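Inactive glucansucrase (Lactobacillus reuteri, PDB 5JBD) belongs to glycoside hydrolase family 70, has a TIM-barrel core and binds a calcium ion. Local coordinates at residues 202-208 against 871-875; 48-53 against 862-866. All coordinates share one frame; numbering follows the deposited sequence.

Contact 1. Residues 202-208 against 871-875; sequences KDPRKGN and KAFNT
Phe873 lays the outer end of its ring into the bend of the loop 202-208, and most of the contact is made by that side chain. CE1 is the most heavily used corner: Lys202 O reaches it at the ring edge, 3.6 Å away and near the ring plane, while Pro204 CA stands obliquely beside the same atom at 3.7 Å. At the ring tip, CZ comes to 3.7 Å from Gly207 CA, and beyond it CE2 lies 3.9 Å from Asn208 CB. The ring is thus gripped mainly by backbone, a loop curling around an aromatic tip. With CG of Phe873 anti to its own carbonyl carbon (chi1 -58°), the ring is carried toward that bend. Beside it, Ala872 CB packs on the CB methylene of Asn208 at 4.0 Å.

The bend includes an Asx turn. Asp203 OD1 accepts the backbone N of Arg205 at 3.1 Å, met from well above the carboxylate plane, and Asp203 O takes two further amides, those of Lys206 and Gly207. Gly207 follows with a positive phi (73°), which lets the chain turn away past the ring. All of this lies in the long connection between strands 193-197 and 242-244 of an antiparallel sheet, where it meets the C-terminal loop of the family 70 chain, with the centre of the contact about 38 Å from the centre of the chain.

Farther out, Asn208 turns its amide away from Phe873 and spends it on its own loop, ND2 bonding to Ser201 O and Asn200 OD1 and OD1 accepting from Ser210 N. Phe873 itself is held by an edge-to-face partner, Tyr864, and its carbonyl by Asn866 ND2.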
loop_
_atom_site.group_PDB
_atom_site.type_symbol
_atom_site.label_atom_id
_atom_site.label_comp_id
_atom_site.label_asym_id
_atom_site.label_seq_id
_atom_site.Cartn_x
_atom_site.Cartn_y
_atom_site.Cartn_z
ATOM N N LYS A 202 0.120 -29.167 -25.497
ATOM C CA LYS A 202 0.990 -30.315 -25.788
ATOM C C LYS A 202 2.076 -29.954 -26.824
ATOM O O LYS A 202 2.896 -30.799 -27.169
ATOM C CB LYS A 202 0.160 -31.531 -26.258
ATOM C CG LYS A 202 -0.413 -32.416 -25.113
ATOM C CD LYS A 202 -1.937 -32.385 -25.050
ATOM C CE LYS A 202 -2.491 -33.026 -23.780
ATOM N NZ LYS A 202 -2.623 -32.042 -22.664
ATOM N N ASP A 203 2.098 -28.704 -27.287
ATOM C CA ASP A 203 3.067 -28.220 -28.276
ATOM C C ASP A 203 4.359 -27.788 -27.564
ATOM O O ASP A 203 4.334 -26.839 -26.788
ATOM C CB ASP A 203 2.471 -27.028 -29.042
ATOM C CG ASP A 203 3.365 -26.531 -30.186
ATOM O OD1 ASP A 203 4.535 -26.943 -30.300
ATOM O OD2 ASP A 203 2.881 -25.693 -30.968
ATOM N N PRO A 204 5.493 -28.464 -27.832
ATOM C CA PRO A 204 6.726 -28.104 -27.093
ATOM C C PRO A 204 7.223 -26.662 -27.300
ATOM O O PRO A 204 7.959 -26.154 -26.447
ATOM C CB PRO A 204 7.772 -29.111 -27.607
ATOM C CG PRO A 204 7.017 -30.171 -28.338
ATOM C CD PRO A 204 5.720 -29.565 -28.792
ATOM N N ARG A 205 6.830 -26.022 -28.407
ATOM C CA ARG A 205 7.119 -24.594 -28.633
ATOM C C ARG A 205 6.325 -23.666 -27.708
ATOM O O ARG A 205 6.750 -22.533 -27.467
ATOM C CB ARG A 205 6.845 -24.187 -30.084
ATOM C CG ARG A 205 7.707 -24.884 -31.118
ATOM C CD ARG A 205 7.154 -24.528 -32.496
ATOM N NE ARG A 205 8.046 -24.864 -33.609
ATOM C CZ ARG A 205 9.142 -24.186 -33.961
ATOM N NH1 ARG A 205 9.551 -23.116 -33.276
ATOM N NH2 ARG A 205 9.857 -24.598 -35.009
ATOM N N LYS A 206 5.165 -24.128 -27.234
ATOM C CA LYS A 206 4.333 -23.351 -26.297
ATOM C C LYS A 206 4.572 -23.699 -24.830
ATOM O O LYS A 206 4.361 -22.860 -23.966
ATOM C CB LYS A 206 2.850 -23.534 -26.623
ATOM C CG LYS A 206 2.512 -23.073 -28.025
ATOM C CD LYS A 206 1.023 -22.960 -28.237
ATOM C CE LYS A 206 0.748 -22.464 -29.644
ATOM N NZ LYS A 206 -0.683 -22.613 -30.011
ATOM N N GLY A 207 5.010 -24.927 -24.550
ATOM C CA GLY A 207 5.168 -25.382 -23.180
ATOM C C GLY A 207 3.832 -25.645 -22.504
ATOM O O GLY A 207 2.794 -25.714 -23.151
ATOM N N ASN A 208 3.875 -25.775 -21.187
ATOM C CA ASN A 208 2.730 -26.189 -20.399
ATOM C C ASN A 208 2.997 -25.818 -18.950
ATOM O O ASN A 208 4.001 -26.257 -18.372
ATOM C CB ASN A 208 2.542 -27.704 -20.525
ATOM C CG ASN A 208 1.314 -28.218 -19.779
ATOM O OD1 ASN A 208 1.206 -28.068 -18.564
ATOM N ND2 ASN A 208 0.412 -28.870 -20.496
ATOM N N LYS A 871 6.029 -33.950 -15.685
ATOM C CA LYS A 871 5.738 -34.955 -16.706
ATOM C C LYS A 871 5.061 -34.389 -17.962
ATOM O O LYS A 871 4.485 -35.138 -18.746
ATOM C CB LYS A 871 4.854 -36.053 -16.092
ATOM C CG LYS A 871 5.437 -36.751 -14.867
ATOM C CD LYS A 871 4.554 -37.917 -14.432
ATOM C CE LYS A 871 5.060 -38.604 -13.166
ATOM N NZ LYS A 871 6.232 -39.495 -13.411
ATOM N N ALA A 872 5.148 -33.083 -18.172
ATOM C CA ALA A 872 4.444 -32.444 -19.293
ATOM C C ALA A 872 4.979 -32.853 -20.668
ATOM O O ALA A 872 4.225 -32.901 -21.630
ATOM C CB ALA A 872 4.478 -30.931 -19.145
ATOM N N PHE A 873 6.279 -33.125 -20.745
ATOM C CA PHE A 873 6.961 -33.533 -21.979
ATOM C C PHE A 873 8.009 -34.581 -21.652
ATOM O O PHE A 873 8.420 -34.706 -20.499
ATOM C CB PHE A 873 7.671 -32.334 -22.631
ATOM C CG PHE A 873 6.751 -31.195 -22.966
ATOM C CD1 PHE A 873 6.046 -31.182 -24.172
ATOM C CD2 PHE A 873 6.573 -30.139 -22.071
ATOM C CE1 PHE A 873 5.182 -30.138 -24.479
ATOM C CE2 PHE A 873 5.712 -29.090 -22.378
ATOM C CZ PHE A 873 5.015 -29.089 -23.582
ATOM N N ASN A 874 8.454 -35.314 -22.670
ATOM C CA ASN A 874 9.653 -36.140 -22.536
ATOM C C ASN A 874 10.848 -35.212 -22.316
ATOM O O ASN A 874 10.830 -34.052 -22.736
ATOM C CB ASN A 874 9.918 -36.989 -23.790
ATOM C CG ASN A 874 8.781 -37.943 -24.120
ATOM O OD1 ASN A 874 8.396 -38.069 -25.278
ATOM N ND2 ASN A 874 8.246 -38.618 -23.109
ATOM N N THR A 875 11.877 -35.733 -21.658
ATOM C CA THR A 875 13.112 -34.987 -21.451
ATOM C C THR A 875 13.701 -34.526 -22.786
ATOM O O THR A 875 13.776 -35.300 -23.738
ATOM C CB THR A 875 14.112 -35.822 -20.644
ATOM O OG1 THR A 875 13.605 -35.979 -19.312
ATOM C CG2 THR A 875 15.512 -35.169 -20.602
#

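Contact 2. Residues 48-53 against 862-866; sequences NIDGYL and YAYLN
Different first torsions bring Tyr52 and Tyr864 together: Tyr52 has CG anti to its carbonyl carbon (chi1 -60°), whereas Tyr864 has CG anti to its backbone N (chi1 -165°), and the two rings converge from separate loops. The loop 48-53 is built on a type I' beta turn from Ile49 to Tyr52, closed by paired backbone bonds between those two residues, and its tip is pressed against the C-terminal loop. An Asx motif braces the turn, Asn48 OD1 accepting Gly51 N in the carbonyl plane, on a lone pair.

Tyr864 points its edge at a face of Tyr52 in a T-shaped pair with centroids 5.1 Å apart, CD1 coming to 3.7 Å from Tyr52 CE1. Tyr52 in turn offers its edge to the face of Tyr862, an offset pair with centroids 5.9 Å apart, so three tyrosines make one aromatic cluster. Strand 784-791 adds Ile785 and Phe787 against Tyr52.

Gly51 sits over a face of the Tyr864 ring, a CH-pi contact with its CA 4.2 Å from the centroid; a CB here would run into that ring. Its carbonyl does double work. Gly51 O accepts Leu865 N at 2.8 Å and also meets Tyr864 CA in a CA-H...O contact. At the side of the loop, Leu53 CG rests 4.3 Å from Ala863 CB. The Tyr864 hydroxyl bonds to Ala872 N and joins a water, which lies 2.9 Å from Tyr864 OH and donates to Asp50 O.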
loop_
_atom_site.group_PDB
_atom_site.type_symbol
_atom_site.label_atom_id
_atom_site.label_comp_id
_atom_site.label_asym_id
_atom_site.label_seq_id
_atom_site.Cartn_x
_atom_site.Cartn_y
_atom_site.Cartn_z
ATOM N N ASN A 48 16.245 -26.868 -12.208
ATOM C CA ASN A 48 15.110 -26.624 -13.074
ATOM C C ASN A 48 13.954 -26.006 -12.280
ATOM O O ASN A 48 13.922 -26.056 -11.046
ATOM C CB ASN A 48 14.673 -27.925 -13.741
ATOM C CG ASN A 48 14.060 -28.889 -12.754
ATOM O OD1 ASN A 48 12.839 -28.995 -12.652
ATOM N ND2 ASN A 48 14.901 -29.536 -11.962
ATOM N N ILE A 49 13.019 -25.429 -13.014
ATOM C CA ILE A 49 11.869 -24.712 -12.442
ATOM C C ILE A 49 10.636 -25.313 -13.094
ATOM O O ILE A 49 10.387 -25.085 -14.263
ATOM C CB ILE A 49 11.959 -23.193 -12.698
ATOM C CG1 ILE A 49 13.293 -22.641 -12.160
ATOM C CG2 ILE A 49 10.780 -22.474 -12.028
ATOM C CD1 ILE A 49 13.562 -21.189 -12.486
ATOM N N ASP A 50 9.928 -26.156 -12.346
ATOM C CA ASP A 50 8.831 -26.970 -12.879
ATOM C C ASP A 50 9.163 -27.692 -14.204
ATOM O O ASP A 50 8.344 -27.740 -15.118
ATOM C CB ASP A 50 7.578 -26.092 -13.042
ATOM C CG ASP A 50 7.172 -25.408 -11.750
ATOM O OD1 ASP A 50 6.819 -26.123 -10.791
ATOM O OD2 ASP A 50 7.219 -24.164 -11.678
ATOM N N GLY A 51 10.376 -28.240 -14.299
ATOM C CA GLY A 51 10.854 -28.959 -15.506
ATOM C C GLY A 51 11.640 -28.113 -16.506
ATOM O O GLY A 51 12.429 -28.649 -17.291
ATOM N N TYR A 52 11.430 -26.795 -16.488
ATOM C CA TYR A 52 12.061 -25.887 -17.450
ATOM C C TYR A 52 13.440 -25.475 -16.953
ATOM O O TYR A 52 13.707 -25.523 -15.754
ATOM C CB TYR A 52 11.145 -24.663 -17.702
ATOM C CG TYR A 52 9.810 -25.108 -18.250
ATOM C CD1 TYR A 52 9.665 -25.411 -19.608
ATOM C CD2 TYR A 52 8.722 -25.326 -17.402
ATOM C CE1 TYR A 52 8.468 -25.880 -20.112
ATOM C CE2 TYR A 52 7.513 -25.794 -17.899
ATOM C CZ TYR A 52 7.390 -26.066 -19.255
ATOM O OH TYR A 52 6.202 -26.530 -19.754
ATOM N N LEU A 53 14.295 -25.059 -17.881
ATOM C CA LEU A 53 15.660 -24.615 -17.565
ATOM C C LEU A 53 15.794 -23.098 -17.686
ATOM O O LEU A 53 15.188 -22.493 -18.567
ATOM C CB LEU A 53 16.666 -25.271 -18.513
ATOM C CG LEU A 53 16.837 -26.798 -18.478
ATOM C CD1 LEU A 53 18.130 -27.171 -19.185
ATOM C CD2 LEU A 53 16.758 -27.441 -17.100
ATOM N N TYR A 862 10.852 -25.551 -26.045
ATOM C CA TYR A 862 11.314 -25.403 -24.666
ATOM C C TYR A 862 12.095 -26.642 -24.232
ATOM O O TYR A 862 11.665 -27.772 -24.482
ATOM C CB TYR A 862 10.143 -25.187 -23.706
ATOM C CG TYR A 862 9.621 -23.766 -23.692
ATOM C CD1 TYR A 862 10.325 -22.751 -23.037
ATOM C CD2 TYR A 862 8.430 -23.427 -24.332
ATOM C CE1 TYR A 862 9.849 -21.437 -23.023
ATOM C CE2 TYR A 862 7.954 -22.114 -24.329
ATOM C CZ TYR A 862 8.662 -21.127 -23.676
ATOM O OH TYR A 862 8.187 -19.832 -23.662
ATOM N N ALA A 863 13.249 -26.423 -23.605
ATOM C CA ALA A 863 13.971 -27.499 -22.947
ATOM C C ALA A 863 13.111 -27.983 -21.784
ATOM O O ALA A 863 12.346 -27.204 -21.197
ATOM C CB ALA A 863 15.328 -27.023 -22.446
ATOM N N TYR A 864 13.200 -29.271 -21.475
ATOM C CA TYR A 864 12.372 -29.832 -20.404
ATOM C C TYR A 864 13.043 -31.028 -19.786
ATOM O O TYR A 864 13.645 -31.836 -20.493
ATOM C CB TYR A 864 10.982 -30.210 -20.930
ATOM C CG TYR A 864 9.950 -30.458 -19.851
ATOM C CD1 TYR A 864 9.229 -29.404 -19.284
ATOM C CD2 TYR A 864 9.688 -31.744 -19.399
ATOM C CE1 TYR A 864 8.282 -29.629 -18.294
ATOM C CE2 TYR A 864 8.745 -31.982 -18.411
ATOM C CZ TYR A 864 8.035 -30.927 -17.866
ATOM O OH TYR A 864 7.096 -31.184 -16.882
ATOM N N LEU A 865 12.936 -31.124 -18.465
ATOM C CA LEU A 865 13.483 -32.236 -17.718
ATOM C C LEU A 865 12.324 -32.993 -17.088
ATOM O O LEU A 865 11.695 -32.519 -16.144
ATOM C CB LEU A 865 14.448 -31.730 -16.655
ATOM C CG LEU A 865 15.159 -32.810 -15.853
ATOM C CD1 LEU A 865 16.006 -33.698 -16.768
ATOM C CD2 LEU A 865 16.006 -32.163 -14.770
ATOM N N ASN A 866 12.031 -34.162 -17.650
ATOM C CA ASN A 866 11.019 -35.057 -17.112
ATOM C C ASN A 866 11.646 -35.813 -15.958
ATOM O O ASN A 866 12.483 -36.690 -16.170
ATOM C CB ASN A 866 10.533 -36.020 -18.201
ATOM C CG ASN A 866 9.372 -36.895 -17.747
ATOM O OD1 ASN A 866 9.438 -37.560 -16.713
ATOM N ND2 ASN A 866 8.307 -36.914 -18.535
HETATM O O HOH W 1 5.889 -28.968 -15.455
HETATM O O HOH W 2 13.298 -24.467 -20.509
#

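Both contacts draw on the same C-terminal loop after strand 841-845, and their centres lie about 9 Å apart, far from the centre of the chain. Contact 2 is the buried one and contact 1 only partly so. Their chemistry follows: contact 2 combines aromatic stacking with a direct backbone bond and bridging waters, whereas contact 1 relies on one phenylalanine in a bend, with no hydrogen bond between its two segments. Two probable hydrogen bonds stitch them together, Tyr52 OH to Asn208 O at 2.6 Å and Asn866 N to Thr875 OG1 at 2.9 Å. Residues 48-53 and 202-208, both from the first quarter of the sequence, thereby meet its C-terminal end.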